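Prolyl endopeptidase (Myxococcus xanthus, PDB 2BKL) is a serine peptidase of family S9A that probably hydrolyses oligopeptides on the carboxyl side of proline and, to a lesser extent, alanine. Local coordinates at residues S73-R78 against E401-V406; Y84-K89 against I95-Q100. One frame throughout, in Å; residues are numbered along the deposited sequence.

Both contacts lie in the beta-propeller domain, their centres about 11 Å apart, and both reach the same four-stranded sheet (strands 71-78, 81-87, 95-100 and 107-110). Contact 2 holds neighbouring strands 81-87 and 95-100 within that sheet; contact 1 sets its first strand, 71-78, against the last strand of another sheet, 400-405. Contact 1 is a small surface contact of one indole against a proline and a carbonyl. Contact 2 buries more than four times the area and is partly buried, built on paired backbone bonds, a tyrosine-histidine bond and arginines gathered near Glu106. Ser73 joins them: its N lies 2.9 Å from Val85 O, a probable hydrogen bond across strands 71-78 and 81-87.

Contact 1. Residues S73-R78 against E401-V406; sequences STPSRR and ELWAKV
Trp403 reaches the irregular stretch Ser73-Pro75 with the six-membered half of its indole. Pro75 and Trp403 approach from opposite directions: Pro75 CD lies 3.7 Å from Trp403 CH2, and Pro75 CG is 3.9 Å from Trp403 CZ2, so the pyrrolidine ring meets the far corner of the indole obliquely. Beside it, the carbonyl oxygen of Ser73 comes up to the indole edge, near the ring plane, with Ser73 O 3.5 Å from Trp403 CZ3. The contact is thus apolar on the proline side and a carbonyl against ring carbons on the other. The indole extends across because Trp403 CG stands anti to the backbone N (chi1 -173°). Behind the first shell, Ser73 OG donates to Thr74 O over 2.9 Å, from above the carbonyl plane, and also bonds to Val85 N, which ties this stretch to strand 81-87. Trp403 also meets Tyr378 edge-to-face and packs on Val72 and Ile390. In a classic beta bulge, Trp403 and Ala404 both face Ile390 of strand 386-394. Strand 400-405 ends the last four-stranded propeller sheet and strand 71-78 starts the first, so the last blade meets the first here, side chain against chain, as in this family, whose propeller ring is not closed by a shared strand.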
ATOM      1  N   SER A  73      11.783  -4.535  14.075  1.00 15.94           N
ATOM      2  CA  SER A  73      11.744  -4.954  12.650  1.00 15.40           C
ATOM      3  C   SER A  73      12.775  -6.048  12.416  1.00 11.25           C
ATOM      4  O   SER A  73      13.683  -6.230  13.203  1.00 12.21           O
ATOM      5  CB  SER A  73      12.064  -3.774  11.667  1.00 17.14           C
ATOM      6  OG  SER A  73      13.497  -3.447  11.513  1.00 16.42           O
ATOM      7  N   THR A  74      12.648  -6.760  11.299  1.00 11.87           N
ATOM      8  CA  THR A  74      13.750  -7.613  10.857  1.00 11.71           C
ATOM      9  C   THR A  74      15.018  -6.788  10.645  1.00 10.76           C
ATOM     10  O   THR A  74      14.938  -5.641  10.185  1.00 12.37           O
ATOM     11  CB  THR A  74      13.446  -8.374   9.547  1.00 15.36           C
ATOM     12  OG1 THR A  74      13.066  -7.484   8.505  1.00 19.72           O
ATOM     13  CG2 THR A  74      12.259  -9.289   9.708  1.00 14.44           C
ATOM     14  N   PRO A  75      16.177  -7.363  10.944  1.00 12.16           N
ATOM     15  CA  PRO A  75      17.425  -6.602  10.848  1.00 11.52           C
ATOM     16  C   PRO A  75      18.064  -6.630   9.463  1.00 11.90           C
ATOM     17  O   PRO A  75      17.992  -7.632   8.740  1.00 14.77           O
ATOM     18  CB  PRO A  75      18.317  -7.300  11.865  1.00 13.14           C
ATOM     19  CG  PRO A  75      17.821  -8.709  11.911  1.00 14.91           C
ATOM     20  CD  PRO A  75      16.400  -8.701  11.516  1.00 14.18           C
ATOM     21  N   SER A  76      18.625  -5.495   9.075  1.00 10.97           N
ATOM     22  CA  SER A  76      19.550  -5.428   7.933  1.00 12.25           C
ATOM     23  C   SER A  76      20.980  -5.620   8.423  1.00 12.13           C
ATOM     24  O   SER A  76      21.455  -4.896   9.299  1.00 11.11           O
ATOM     25  CB  SER A  76      19.381  -4.126   7.193  1.00 15.90           C
ATOM     26  OG  SER A  76      18.066  -4.130   6.672  1.00 20.63           O
ATOM     27  N   ARG A  77      21.682  -6.584   7.856  1.00 10.38           N
ATOM     28  CA  ARG A  77      23.018  -6.939   8.303  1.00 12.56           C
ATOM     29  C   ARG A  77      24.045  -6.494   7.281  1.00 12.70           C
ATOM     30  O   ARG A  77      23.921  -6.793   6.090  1.00 12.44           O
ATOM     31  CB  ARG A  77      23.119  -8.440   8.495  1.00 16.41           C
ATOM     32  CG  ARG A  77      22.161  -8.951   9.541  1.00 20.15           C
ATOM     33  CD  ARG A  77      22.301 -10.435   9.786  1.00 21.87           C
ATOM     34  NE  ARG A  77      23.667 -10.800  10.148  1.00 24.50           N
ATOM     35  CZ  ARG A  77      24.141 -12.053  10.135  1.00 26.04           C
ATOM     36  NH1 ARG A  77      23.358 -13.070   9.783  1.00 28.25           N
ATOM     37  NH2 ARG A  77      25.397 -12.292  10.488  1.00 27.75           N
ATOM     38  N   ARG A  78      25.033  -5.732   7.727  1.00  9.47           N
ATOM     39  CA  ARG A  78      26.079  -5.211   6.860  1.00  8.22           C
ATOM     40  C   ARG A  78      27.378  -5.192   7.595  1.00  9.20           C
ATOM     41  O   ARG A  78      27.497  -4.492   8.614  1.00  9.09           O
ATOM     42  CB  ARG A  78      25.745  -3.769   6.446  1.00  9.52           C
ATOM     43  CG  ARG A  78      24.428  -3.574   5.686  1.00 12.88           C
ATOM     44  CD  ARG A  78      24.452  -4.129   4.304  1.00 14.74           C
ATOM     45  NE  ARG A  78      23.292  -3.719   3.499  1.00 17.40           N
ATOM     46  CZ  ARG A  78      22.189  -4.425   3.354  1.00 18.35           C
ATOM     47  NH1 ARG A  78      22.011  -5.567   4.010  1.00 15.12           N
ATOM     48  NH2 ARG A  78      21.220  -3.946   2.570  1.00 20.48           N
ATOM     49  N   GLU A 401      13.810 -20.432  14.787  1.00 13.54           N
ATOM     50  CA  GLU A 401      13.681 -20.003  16.188  1.00 17.30           C
ATOM     51  C   GLU A 401      12.881 -18.715  16.214  1.00 15.77           C
ATOM     52  O   GLU A 401      13.107 -17.857  15.368  1.00 13.75           O
ATOM     53  CB  GLU A 401      15.060 -19.666  16.790  1.00 21.70           C
ATOM     54  CG  GLU A 401      16.129 -20.736  16.683  1.00 27.51           C
ATOM     55  CD  GLU A 401      17.478 -20.250  17.191  1.00 27.11           C
ATOM     56  OE1 GLU A 401      17.599 -19.971  18.411  1.00 34.90           O
ATOM     57  OE2 GLU A 401      18.416 -20.133  16.378  1.00 33.95           O
ATOM     58  N   LEU A 402      11.996 -18.549  17.195  1.00 12.20           N
ATOM     59  CA  LEU A 402      11.382 -17.250  17.434  1.00 12.86           C
ATOM     60  C   LEU A 402      12.445 -16.235  17.820  1.00 13.67           C
ATOM     61  O   LEU A 402      13.256 -16.450  18.738  1.00 16.46           O
ATOM     62  CB  LEU A 402      10.307 -17.349  18.507  1.00 11.98           C
ATOM     63  CG  LEU A 402       9.555 -16.048  18.797  1.00 14.06           C
ATOM     64  CD1 LEU A 402       8.621 -15.703  17.643  1.00 12.27           C
ATOM     65  CD2 LEU A 402       8.793 -16.208  20.098  1.00 15.59           C
ATOM     66  N   TRP A 403      12.450 -15.116  17.125  1.00 12.01           N
ATOM     67  CA  TRP A 403      13.415 -14.064  17.323  1.00 11.55           C
ATOM     68  C   TRP A 403      12.796 -12.850  18.028  1.00 12.69           C
ATOM     69  O   TRP A 403      13.461 -12.209  18.830  1.00 15.37           O
ATOM     70  CB  TRP A 403      14.009 -13.673  15.976  1.00 12.30           C
ATOM     71  CG  TRP A 403      15.151 -12.692  16.003  1.00 12.27           C
ATOM     72  CD1 TRP A 403      16.457 -12.969  16.295  1.00 13.84           C
ATOM     73  CD2 TRP A 403      15.109 -11.310  15.660  1.00 12.63           C
ATOM     74  NE1 TRP A 403      17.220 -11.836  16.180  1.00 15.13           N
ATOM     75  CE2 TRP A 403      16.418 -10.796  15.803  1.00 14.80           C
ATOM     76  CE3 TRP A 403      14.084 -10.429  15.287  1.00 12.00           C
ATOM     77  CZ2 TRP A 403      16.730  -9.460  15.553  1.00 15.15           C
ATOM     78  CZ3 TRP A 403      14.399  -9.108  15.026  1.00 13.80           C
ATOM     79  CH2 TRP A 403      15.714  -8.631  15.169  1.00 15.07           C
ATOM     80  N   ALA A 404      11.565 -12.494  17.664  1.00 10.17           N
ATOM     81  CA  ALA A 404      10.851 -11.393  18.303  1.00 11.65           C
ATOM     82  C   ALA A 404       9.371 -11.645  18.230  1.00 11.36           C
ATOM     83  O   ALA A 404       8.906 -12.295  17.328  1.00 10.99           O
ATOM     84  CB  ALA A 404      11.185 -10.066  17.614  1.00 10.96           C
ATOM     85  N   LYS A 405       8.634 -11.122  19.208  1.00 11.06           N
ATOM     86  CA  LYS A 405       7.187 -11.214  19.255  1.00 13.22           C
ATOM     87  C   LYS A 405       6.671  -9.943  19.891  1.00 12.10           C
ATOM     88  O   LYS A 405       7.197  -9.528  20.922  1.00 14.57           O
ATOM     89  CB  LYS A 405       6.808 -12.437  20.106  1.00 16.37           C
ATOM     90  CG  LYS A 405       5.343 -12.655  20.364  1.00 20.60           C
ATOM     91  CD  LYS A 405       5.079 -14.043  20.989  1.00 23.07           C
ATOM     92  CE  LYS A 405       5.435 -14.100  22.476  1.00 24.83           C
ATOM     93  NZ  LYS A 405       4.231 -14.014  23.389  1.00 28.01           N
ATOM     94  N   VAL A 406       5.671  -9.311  19.278  1.00 10.76           N
ATOM     95  CA  VAL A 406       5.011  -8.137  19.873  1.00 11.40           C
ATOM     96  C   VAL A 406       4.018  -8.579  20.937  1.00 12.36           C
ATOM     97  O   VAL A 406       3.107  -9.364  20.665  1.00 14.49           O
ATOM     98  CB  VAL A 406       4.279  -7.292  18.810  1.00 12.43           C
ATOM     99  CG1 VAL A 406       3.701  -6.071  19.460  1.00 14.69           C
ATOM    100  CG2 VAL A 406       5.231  -6.875  17.694  1.00 12.76           C
TER

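Contact 2. Residues Y84-K89 against I95-Q100; sequences YVRTHK and ILYWRQ
Arg86 lies across Tyr97, while Tyr84 reaches past Tyr97 to Arg99. On Arg86, CB lies 3.8 Å from Tyr97 CE1, CG is equally close to Tyr97 CD1, and CD stands over the ring face, 4.2 Å from the Tyr97 centroid, as a CH-pi contact. The chain is extended as far as NE (chi2 and chi3 near 180°); the guanidinium then turns, and Arg86 NH2 lies 3.6 Å from Arg99 NH2; both arginines form salt bridges with Glu106 OE1, which probably offsets their like charges. Tyr84 OH accepts a hydrogen bond from Arg99 NE, 2.9 Å away and near the Arg99 guanidinium plane (163°), and also bonds to Glu106, while Tyr84 CE2 packs 3.6 Å from Tyr97 CB. A phenylalanine in place of Tyr84 would probably leave Arg99 NE without this acceptor and Glu106 with one bond fewer. At its own tip Tyr97 OH shares a 2.6 Å hydrogen bond with His88 NE2, the two rings meeting rim to rim with planes at 89°. Tyr84 with Tyr97 and Arg86 with Ile95 are antiparallel hydrogen-bonded pairs; between them Val85 and Leu96 form a non-hydrogen-bonded pair whose side chains point to the other face. This antiparallel beta hairpin supplies the two middle strands of a four-stranded propeller blade.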
ATOM      1  N   TYR A  84      18.053  -1.838  12.436  1.00  6.70           N
ATOM      2  CA  TYR A  84      16.670  -2.254  12.613  1.00  7.45           C
ATOM      3  C   TYR A  84      15.887  -1.145  13.298  1.00  7.50           C
ATOM      4  O   TYR A  84      16.461  -0.320  14.027  1.00  8.00           O
ATOM      5  CB  TYR A  84      16.595  -3.586  13.421  1.00  9.21           C
ATOM      6  CG  TYR A  84      17.401  -3.492  14.693  1.00  9.27           C
ATOM      7  CD1 TYR A  84      18.747  -3.797  14.689  1.00 11.31           C
ATOM      8  CD2 TYR A  84      16.841  -3.004  15.870  1.00 11.70           C
ATOM      9  CE1 TYR A  84      19.513  -3.659  15.806  1.00 13.33           C
ATOM     10  CE2 TYR A  84      17.609  -2.870  17.001  1.00 10.95           C
ATOM     11  CZ  TYR A  84      18.946  -3.186  16.960  1.00 12.44           C
ATOM     12  OH  TYR A  84      19.751  -3.067  18.062  1.00 14.16           O
ATOM     13  N   VAL A  85      14.600  -1.105  13.023  1.00  8.41           N
ATOM     14  CA  VAL A  85      13.710  -0.132  13.614  1.00  9.07           C
ATOM     15  C   VAL A  85      12.994  -0.716  14.836  1.00 10.10           C
ATOM     16  O   VAL A  85      12.581  -1.881  14.827  1.00 11.43           O
ATOM     17  CB  VAL A  85      12.725   0.340  12.553  1.00 11.50           C
ATOM     18  CG1 VAL A  85      11.630   1.174  13.143  1.00 14.97           C
ATOM     19  CG2 VAL A  85      13.473   1.151  11.486  1.00 14.22           C
ATOM     20  N   ARG A  86      12.824   0.095  15.882  1.00  7.57           N
ATOM     21  CA  ARG A  86      12.016  -0.268  17.033  1.00  8.51           C
ATOM     22  C   ARG A  86      10.891   0.720  17.222  1.00  8.96           C
ATOM     23  O   ARG A  86      11.030   1.896  16.917  1.00  8.59           O
ATOM     24  CB  ARG A  86      12.821  -0.231  18.328  1.00  9.62           C
ATOM     25  CG  ARG A  86      13.908  -1.298  18.488  1.00  9.45           C
ATOM     26  CD  ARG A  86      14.496  -1.312  19.891  1.00 10.78           C
ATOM     27  NE  ARG A  86      15.551  -2.292  20.123  1.00 11.44           N
ATOM     28  CZ  ARG A  86      15.355  -3.561  20.448  1.00 15.10           C
ATOM     29  NH1 ARG A  86      14.131  -4.052  20.539  1.00 17.19           N
ATOM     30  NH2 ARG A  86      16.401  -4.358  20.644  1.00 15.81           N
ATOM     31  N   THR A  87       9.779   0.247  17.765  1.00  9.77           N
ATOM     32  CA  THR A  87       8.849   1.147  18.416  1.00  9.98           C
ATOM     33  C   THR A  87       8.982   0.969  19.922  1.00  9.71           C
ATOM     34  O   THR A  87       9.324  -0.101  20.416  1.00  9.61           O
ATOM     35  CB  THR A  87       7.388   0.898  18.023  1.00 11.23           C
ATOM     36  OG1 THR A  87       6.989  -0.447  18.367  1.00 10.79           O
ATOM     37  CG2 THR A  87       7.169   1.046  16.517  1.00 10.41           C
ATOM     38  N   HIS A  88       8.665   2.038  20.636  1.00  9.59           N
ATOM     39  CA  HIS A  88       8.634   2.063  22.106  1.00 11.44           C
ATOM     40  C   HIS A  88       7.257   2.566  22.557  1.00 13.67           C
ATOM     41  O   HIS A  88       6.546   3.253  21.812  1.00 12.31           O
ATOM     42  CB  HIS A  88       9.726   2.990  22.679  1.00 12.94           C
ATOM     43  CG  HIS A  88      11.130   2.611  22.315  1.00 15.75           C
ATOM     44  ND1 HIS A  88      11.665   1.375  22.598  1.00 17.34           N
ATOM     45  CD2 HIS A  88      12.115   3.318  21.717  1.00 19.46           C
ATOM     46  CE1 HIS A  88      12.919   1.332  22.170  1.00 18.18           C
ATOM     47  NE2 HIS A  88      13.214   2.496  21.623  1.00 17.08           N
ATOM     48  N   LYS A  89       6.871   2.239  23.781  1.00 11.10           N
ATOM     49  CA  LYS A  89       5.542   2.590  24.277  1.00 13.26           C
ATOM     50  C   LYS A  89       5.407   4.062  24.590  1.00 13.04           C
ATOM     51  O   LYS A  89       4.286   4.528  24.806  1.00 13.62           O
ATOM     52  CB  LYS A  89       5.179   1.767  25.511  1.00 14.53           C
ATOM     53  CG  LYS A  89       4.963   0.317  25.214  1.00 18.31           C
ATOM     54  CD  LYS A  89       4.186  -0.364  26.313  1.00 20.07           C
ATOM     55  CE  LYS A  89       4.080  -1.842  26.061  1.00 21.67           C
ATOM     56  NZ  LYS A  89       3.105  -2.442  27.001  1.00 22.69           N
ATOM     57  N   ILE A  95      12.027   4.328  15.614  1.00  8.32           N
ATOM     58  CA  ILE A  95      13.400   4.793  15.655  1.00  7.25           C
ATOM     59  C   ILE A  95      14.328   3.750  15.043  1.00  7.21           C
ATOM     60  O   ILE A  95      14.180   2.566  15.338  1.00  7.59           O
ATOM     61  CB  ILE A  95      13.771   5.051  17.157  1.00  7.56           C
ATOM     62  CG1 ILE A  95      12.901   6.171  17.729  1.00  8.76           C
ATOM     63  CG2 ILE A  95      15.269   5.342  17.343  1.00  8.95           C
ATOM     64  CD1 ILE A  95      13.095   6.417  19.201  1.00 10.82           C
ATOM     65  N   LEU A  96      15.311   4.189  14.262  1.00  7.18           N
ATOM     66  CA  LEU A  96      16.320   3.319  13.655  1.00  6.42           C
ATOM     67  C   LEU A  96      17.518   3.185  14.599  1.00  7.34           C
ATOM     68  O   LEU A  96      18.081   4.181  15.017  1.00  7.34           O
ATOM     69  CB  LEU A  96      16.778   3.901  12.315  1.00  8.08           C
ATOM     70  CG  LEU A  96      17.811   3.052  11.584  1.00  8.65           C
ATOM     71  CD1 LEU A  96      17.297   1.687  11.236  1.00 11.77           C
ATOM     72  CD2 LEU A  96      18.291   3.735  10.294  1.00  9.61           C
ATOM     73  N   TYR A  97      17.837   1.950  14.976  1.00  6.97           N
ATOM     74  CA  TYR A  97      18.955   1.569  15.818  1.00  7.41           C
ATOM     75  C   TYR A  97      19.999   0.794  15.043  1.00  7.36           C
ATOM     76  O   TYR A  97      19.711   0.191  14.004  1.00  7.23           O
ATOM     77  CB  TYR A  97      18.443   0.630  16.923  1.00  7.67           C
ATOM     78  CG  TYR A  97      17.673   1.332  18.004  1.00  8.22           C
ATOM     79  CD1 TYR A  97      16.337   1.603  17.860  1.00  9.47           C
ATOM     80  CD2 TYR A  97      18.307   1.727  19.179  1.00 12.49           C
ATOM     81  CE1 TYR A  97      15.634   2.254  18.861  1.00 10.25           C
ATOM     82  CE2 TYR A  97      17.610   2.389  20.178  1.00 11.54           C
ATOM     83  CZ  TYR A  97      16.273   2.632  20.000  1.00 11.42           C
ATOM     84  OH  TYR A  97      15.579   3.295  20.990  1.00 15.76           O
ATOM     85  N   TRP A  98      21.202   0.739  15.586  1.00  6.47           N
ATOM     86  CA  TRP A  98      22.221  -0.177  15.124  1.00  7.93           C
ATOM     87  C   TRP A  98      22.996  -0.770  16.291  1.00  9.09           C
ATOM     88  O   TRP A  98      23.003  -0.230  17.405  1.00 10.00           O
ATOM     89  CB  TRP A  98      23.183   0.484  14.115  1.00  8.14           C
ATOM     90  CG  TRP A  98      24.182   1.408  14.738  1.00  8.95           C
ATOM     91  CD1 TRP A  98      23.964   2.683  15.156  1.00 10.83           C
ATOM     92  CD2 TRP A  98      25.562   1.141  14.984  1.00  8.62           C
ATOM     93  NE1 TRP A  98      25.110   3.216  15.683  1.00 11.91           N
ATOM     94  CE2 TRP A  98      26.116   2.299  15.569  1.00  9.63           C
ATOM     95  CE3 TRP A  98      26.392   0.044  14.771  1.00  9.14           C
ATOM     96  CZ2 TRP A  98      27.458   2.381  15.941  1.00 11.69           C
ATOM     97  CZ3 TRP A  98      27.732   0.131  15.139  1.00 10.86           C
ATOM     98  CH2 TRP A  98      28.246   1.289  15.710  1.00 11.19           C
ATOM     99  N   ARG A  99      23.643  -1.898  16.022  1.00  8.81           N
ATOM    100  CA  ARG A  99      24.569  -2.488  16.958  1.00 10.68           C
ATOM    101  C   ARG A  99      25.675  -3.217  16.229  1.00 11.27           C
ATOM    102  O   ARG A  99      25.508  -3.676  15.071  1.00  9.80           O
ATOM    103  CB  ARG A  99      23.865  -3.439  17.919  1.00 12.49           C
ATOM    104  CG  ARG A  99      23.228  -4.641  17.275  1.00 13.80           C
ATOM    105  CD  ARG A  99      22.708  -5.669  18.284  1.00 17.29           C
ATOM    106  NE  ARG A  99      21.529  -5.184  18.973  1.00 18.57           N
ATOM    107  CZ  ARG A  99      21.003  -5.740  20.051  1.00 22.02           C
ATOM    108  NH1 ARG A  99      21.559  -6.813  20.595  1.00 24.25           N
ATOM    109  NH2 ARG A  99      19.916  -5.207  20.602  1.00 22.24           N
ATOM    110  N   GLN A 100      26.806  -3.329  16.914  1.00 12.97           N
ATOM    111  CA  GLN A 100      27.945  -4.060  16.412  1.00 16.57           C
ATOM    112  C   GLN A 100      27.862  -5.489  16.909  1.00 18.52           C
ATOM    113  O   GLN A 100      27.987  -5.746  18.115  1.00 20.43           O
ATOM    114  CB  GLN A 100      29.224  -3.419  16.917  1.00 14.56           C
ATOM    115  CG  GLN A 100      30.469  -4.078  16.330  1.00 16.52           C
ATOM    116  CD  GLN A 100      30.744  -3.561  14.935  1.00 13.70           C
ATOM    117  OE1 GLN A 100      30.808  -2.362  14.739  1.00 15.32           O
ATOM    118  NE2 GLN A 100      30.876  -4.466  13.969  1.00 16.69           N
TER